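Local structure of fructose transport system repressor FruR (Pseudomonas putida, 3O74) at residues R168-Q171 with Q172-D176; T187-V190 with L191-G194. The protein is a LacI-family transcription regulator that responds to fructose 1-phosphate, its preferred effector, and probably binds specific DNA sequences to repress or activate genes. All blocks are in the same frame, centred on the assembly; numbering follows the deposited sequence.

Interaction 1: R168-Q171 with Q172-D176; sequences RLMQ and QLIDD
The carbonyl oxygen of Gln171 takes a straight hydrogen bond from the backbone N of Asp175, N to O 2.8 Å with an N-H...O angle of 168°. The carboxylate of Asp175 folds back over the same turn. With chi1 at -68°, its CG lies beside its own backbone N, and OD1 comes to 3.4 Å from Gln171 OE1. Both are acceptors, so this is proximity without a bond. The amide and carboxylate planes stand 63° apart. Three further backbone bonds continue the pattern: Gln172 N to Arg168 O, Leu173 N to Leu169 O and Ile174 N to Met170 O. This i to i+4 ladder runs along the amphipathic helix 163-177, which packs on the sheet of the periplasmic-binding-protein-like sugar-binding domain. Met170, a selenomethionine, has two apolar neighbours across the contact. Its chain bends at chi2, and SE meets Leu173 CD2 at 4.1 Å. Nearer the backbone, Met170 CG touches Ile174 CD1 at 4.0 Å. Leu169 and Gln172 run side by side in the same direction, with CD2 and NE2 4.1 Å apart. Leu169 and Met170 reach Ile126 of strand 122-128, and Leu173 reaches Ala124 there. Met170 and Ile174 also touch Thr198 of helix 189-201. Arg168 NH1 forms a salt bridge with Glu159 OE2.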
loop_
_atom_site.group_PDB
_atom_site.type_symbol
_atom_site.label_atom_id
_atom_site.label_comp_id
_atom_site.label_asym_id
_atom_site.label_seq_id
_atom_site.Cartn_x
_atom_site.Cartn_y
_atom_site.Cartn_z
ATOM N N ARG B 168 -7.179 10.913 -16.990
ATOM C CA ARG B 168 -7.067 11.332 -18.386
ATOM C C ARG B 168 -8.021 10.561 -19.293
ATOM O O ARG B 168 -8.668 11.146 -20.161
ATOM C CB ARG B 168 -5.632 11.160 -18.888
ATOM C CG ARG B 168 -5.450 11.469 -20.369
ATOM C CD ARG B 168 -4.012 11.228 -20.811
ATOM N NE ARG B 168 -3.063 11.767 -19.842
ATOM C CZ ARG B 168 -2.276 11.024 -19.071
ATOM N NH1 ARG B 168 -2.307 9.702 -19.170
ATOM N NH2 ARG B 168 -1.449 11.602 -18.207
ATOM N N LEU B 169 -8.095 9.248 -19.096
ATOM C CA LEU B 169 -8.956 8.398 -19.916
ATOM C C LEU B 169 -10.443 8.671 -19.687
ATOM O O LEU B 169 -11.237 8.647 -20.627
ATOM C CB LEU B 169 -8.648 6.921 -19.672
ATOM C CG LEU B 169 -7.240 6.470 -20.068
ATOM C CD1 LEU B 169 -7.039 4.997 -19.748
ATOM C CD2 LEU B 169 -6.973 6.750 -21.540
HETATM N N MSE B 170 -10.820 8.926 -18.439
HETATM C CA MSE B 170 -12.207 9.255 -18.132
HETATM C C MSE B 170 -12.612 10.543 -18.839
HETATM O O MSE B 170 -13.712 10.640 -19.378
HETATM C CB MSE B 170 -12.425 9.392 -16.624
HETATM C CG MSE B 170 -13.895 9.521 -16.231
HETATM SE SE MSE B 170 -14.932 7.972 -16.814
HETATM C CE MSE B 170 -16.687 8.503 -16.162
ATOM N N GLN B 171 -11.720 11.531 -18.828
ATOM C CA GLN B 171 -11.968 12.796 -19.517
ATOM C C GLN B 171 -12.164 12.561 -21.006
ATOM O O GLN B 171 -13.141 13.021 -21.597
ATOM C CB GLN B 171 -10.804 13.766 -19.313
ATOM C CG GLN B 171 -10.943 14.674 -18.113
ATOM C CD GLN B 171 -12.102 15.644 -18.242
ATOM O OE1 GLN B 171 -12.642 15.858 -19.329
ATOM N NE2 GLN B 171 -12.489 16.239 -17.122
ATOM N N GLN B 172 -11.222 11.840 -21.603
ATOM C CA GLN B 172 -11.259 11.538 -23.028
ATOM C C GLN B 172 -12.554 10.815 -23.377
ATOM O O GLN B 172 -13.157 11.069 -24.417
ATOM C CB GLN B 172 -10.042 10.691 -23.407
ATOM C CG GLN B 172 -9.943 10.304 -24.872
ATOM C CD GLN B 172 -8.693 9.488 -25.168
ATOM O OE1 GLN B 172 -8.668 8.678 -26.096
ATOM N NE2 GLN B 172 -7.649 9.695 -24.370
ATOM N N LEU B 173 -12.980 9.920 -22.494
ATOM C CA LEU B 173 -14.225 9.181 -22.674
ATOM C C LEU B 173 -15.432 10.112 -22.644
ATOM O O LEU B 173 -16.276 10.089 -23.543
ATOM C CB LEU B 173 -14.370 8.120 -21.581
ATOM C CG LEU B 173 -15.664 7.307 -21.605
ATOM C CD1 LEU B 173 -15.818 6.599 -22.944
ATOM C CD2 LEU B 173 -15.700 6.307 -20.459
ATOM N N ILE B 174 -15.512 10.929 -21.600
ATOM C CA ILE B 174 -16.606 11.884 -21.458
ATOM C C ILE B 174 -16.647 12.842 -22.640
ATOM O O ILE B 174 -17.714 13.113 -23.194
ATOM C CB ILE B 174 -16.470 12.685 -20.146
ATOM C CG1 ILE B 174 -16.762 11.781 -18.950
ATOM C CG2 ILE B 174 -17.406 13.897 -20.145
ATOM C CD1 ILE B 174 -16.377 12.390 -17.614
ATOM N N ASP B 175 -15.482 13.350 -23.027
ATOM C CA ASP B 175 -15.390 14.258 -24.165
ATOM C C ASP B 175 -15.842 13.579 -25.456
ATOM O O ASP B 175 -16.356 14.239 -26.358
ATOM C CB ASP B 175 -13.963 14.802 -24.315
ATOM C CG ASP B 175 -13.566 15.731 -23.176
ATOM O OD1 ASP B 175 -14.395 15.965 -22.271
ATOM O OD2 ASP B 175 -12.418 16.231 -23.185
ATOM N N ASP B 176 -15.662 12.262 -25.538
ATOM C CA ASP B 176 -15.999 11.512 -26.751
ATOM C C ASP B 176 -17.463 11.067 -26.833
ATOM O O ASP B 176 -18.003 10.906 -27.927
ATOM C CB ASP B 176 -15.061 10.312 -26.924
ATOM C CG ASP B 176 -13.650 10.722 -27.315
ATOM O OD1 ASP B 176 -13.421 11.928 -27.540
ATOM O OD2 ASP B 176 -12.770 9.841 -27.400
#

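Interaction 2: T187-V190 with L191-G194; sequences TSYV and LLQG
The side chains of Tyr189 and Gln193 cross at about a right angle, one helical turn apart. Gln193 CG lies 3.7 Å from Tyr189 CE2, and the planes of ring and amide are 34° apart. Leu192 CD2 comes obliquely to the CD1/CE1 side of the ring, 4.0 Å from Tyr189 CD1. Both lie on the same side of the ring plane, Gln193 toward CD2/CE2. CG of Tyr189, anti to the backbone N (chi1 180°), lays the ring over them. The end of Leu191 reaches Thr187 and Ser188. Leu191 and Thr187 cross obliquely, with Leu191 CD1 3.7 Å from Thr187 OG1, and CD1 touches Ser188 CB at 4.1 Å. Ser188 is the N-cap residue. Its carbonyl O accepts Leu192 N at 3.2 Å and, weakly, Leu191 N at 3.0 Å. One residue on, Gln193 N bonds to Tyr189 O at 3.0 Å. Ser188 OG is hydrogen-bonded to a glycerol, probably from the crystallisation liquor. Tyr189 packs on Leu219 of the second subunit, and Gln193 O accepts a hydrogen bond from Gln218 NE2 of that subunit. Thr187 pairs through its backbone with Ile126 of strand 122-128. The turn opens helix 189-201, the crossover helix between strands 183-186 and 210-214 in a beta-alpha-beta unit.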
loop_
_atom_site.group_PDB
_atom_site.type_symbol
_atom_site.label_atom_id
_atom_site.label_comp_id
_atom_site.label_asym_id
_atom_site.label_seq_id
_atom_site.Cartn_x
_atom_site.Cartn_y
_atom_site.Cartn_z
ATOM N N THR B 187 -10.151 -1.771 -15.127
ATOM C CA THR B 187 -9.395 -3.008 -14.965
ATOM C C THR B 187 -8.484 -2.973 -13.742
ATOM O O THR B 187 -7.779 -3.941 -13.459
ATOM C CB THR B 187 -8.558 -3.317 -16.206
ATOM O OG1 THR B 187 -7.564 -2.299 -16.381
ATOM C CG2 THR B 187 -9.462 -3.400 -17.449
ATOM N N SER B 188 -8.498 -1.858 -13.021
ATOM C CA SER B 188 -7.636 -1.695 -11.860
ATOM C C SER B 188 -8.168 -0.601 -10.947
ATOM O O SER B 188 -8.627 0.445 -11.416
ATOM C CB SER B 188 -6.214 -1.351 -12.300
ATOM O OG SER B 188 -5.396 -1.060 -11.178
ATOM N N TYR B 189 -8.104 -0.840 -9.641
ATOM C CA TYR B 189 -8.619 0.133 -8.687
ATOM C C TYR B 189 -7.940 1.493 -8.810
ATOM O O TYR B 189 -8.581 2.529 -8.623
ATOM C CB TYR B 189 -8.511 -0.371 -7.244
ATOM C CG TYR B 189 -9.036 0.644 -6.264
ATOM C CD1 TYR B 189 -10.400 0.864 -6.137
ATOM C CD2 TYR B 189 -8.173 1.418 -5.499
ATOM C CE1 TYR B 189 -10.896 1.808 -5.259
ATOM C CE2 TYR B 189 -8.661 2.370 -4.613
ATOM C CZ TYR B 189 -10.023 2.557 -4.499
ATOM O OH TYR B 189 -10.522 3.497 -3.623
ATOM N N VAL B 190 -6.645 1.500 -9.114
ATOM C CA VAL B 190 -5.929 2.770 -9.223
ATOM C C VAL B 190 -6.472 3.602 -10.380
ATOM O O VAL B 190 -6.490 4.832 -10.317
ATOM C CB VAL B 190 -4.398 2.587 -9.368
ATOM C CG1 VAL B 190 -4.046 1.989 -10.716
ATOM C CG2 VAL B 190 -3.695 3.916 -9.190
ATOM N N LEU B 191 -6.916 2.930 -11.436
ATOM C CA LEU B 191 -7.542 3.625 -12.553
ATOM C C LEU B 191 -8.882 4.200 -12.128
ATOM O O LEU B 191 -9.240 5.299 -12.530
ATOM C CB LEU B 191 -7.725 2.694 -13.758
ATOM C CG LEU B 191 -6.442 2.258 -14.466
ATOM C CD1 LEU B 191 -6.727 1.174 -15.505
ATOM C CD2 LEU B 191 -5.751 3.448 -15.106
ATOM N N LEU B 192 -9.620 3.456 -11.308
ATOM C CA LEU B 192 -10.890 3.951 -10.781
ATOM C C LEU B 192 -10.690 5.236 -9.978
ATOM O O LEU B 192 -11.550 6.115 -9.971
ATOM C CB LEU B 192 -11.554 2.892 -9.897
ATOM C CG LEU B 192 -12.931 3.279 -9.341
ATOM C CD1 LEU B 192 -13.936 3.493 -10.475
ATOM C CD2 LEU B 192 -13.452 2.237 -8.352
ATOM N N GLN B 193 -9.557 5.334 -9.291
ATOM C CA GLN B 193 -9.259 6.519 -8.495
ATOM C C GLN B 193 -9.209 7.765 -9.364
ATOM O O GLN B 193 -9.668 8.836 -8.960
ATOM C CB GLN B 193 -7.928 6.356 -7.767
ATOM C CG GLN B 193 -7.929 5.305 -6.685
ATOM C CD GLN B 193 -6.626 5.290 -5.916
ATOM O OE1 GLN B 193 -6.242 6.287 -5.308
ATOM N NE2 GLN B 193 -5.934 4.162 -5.948
ATOM N N GLY B 194 -8.637 7.622 -10.555
ATOM C CA GLY B 194 -8.575 8.720 -11.500
ATOM C C GLY B 194 -9.965 9.057 -12.001
ATOM O O GLY B 194 -10.305 10.226 -12.190
#

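Interaction 1 lies on helix 163-177 and interaction 2 at the start of helix 189-201, with strand 183-186 between them in the chain. Their centres are 14 Å apart. The nearest atoms are about 5 Å apart, so the two do not touch directly. The helices themselves meet further along, where residues of 168-176 pack on Thr198 and Leu199. Ile126 of strand 122-128 is shared: interaction 1 packs on its side chain, while Thr187 bonds to its backbone. Interaction 2 is nearer the chain centre, about 11 Å from centre to centre against 22 Å, and is the more buried. It contacts the second subunit, which interaction 1 does not touch. The glycerol on its Ser188 may mark a pocket.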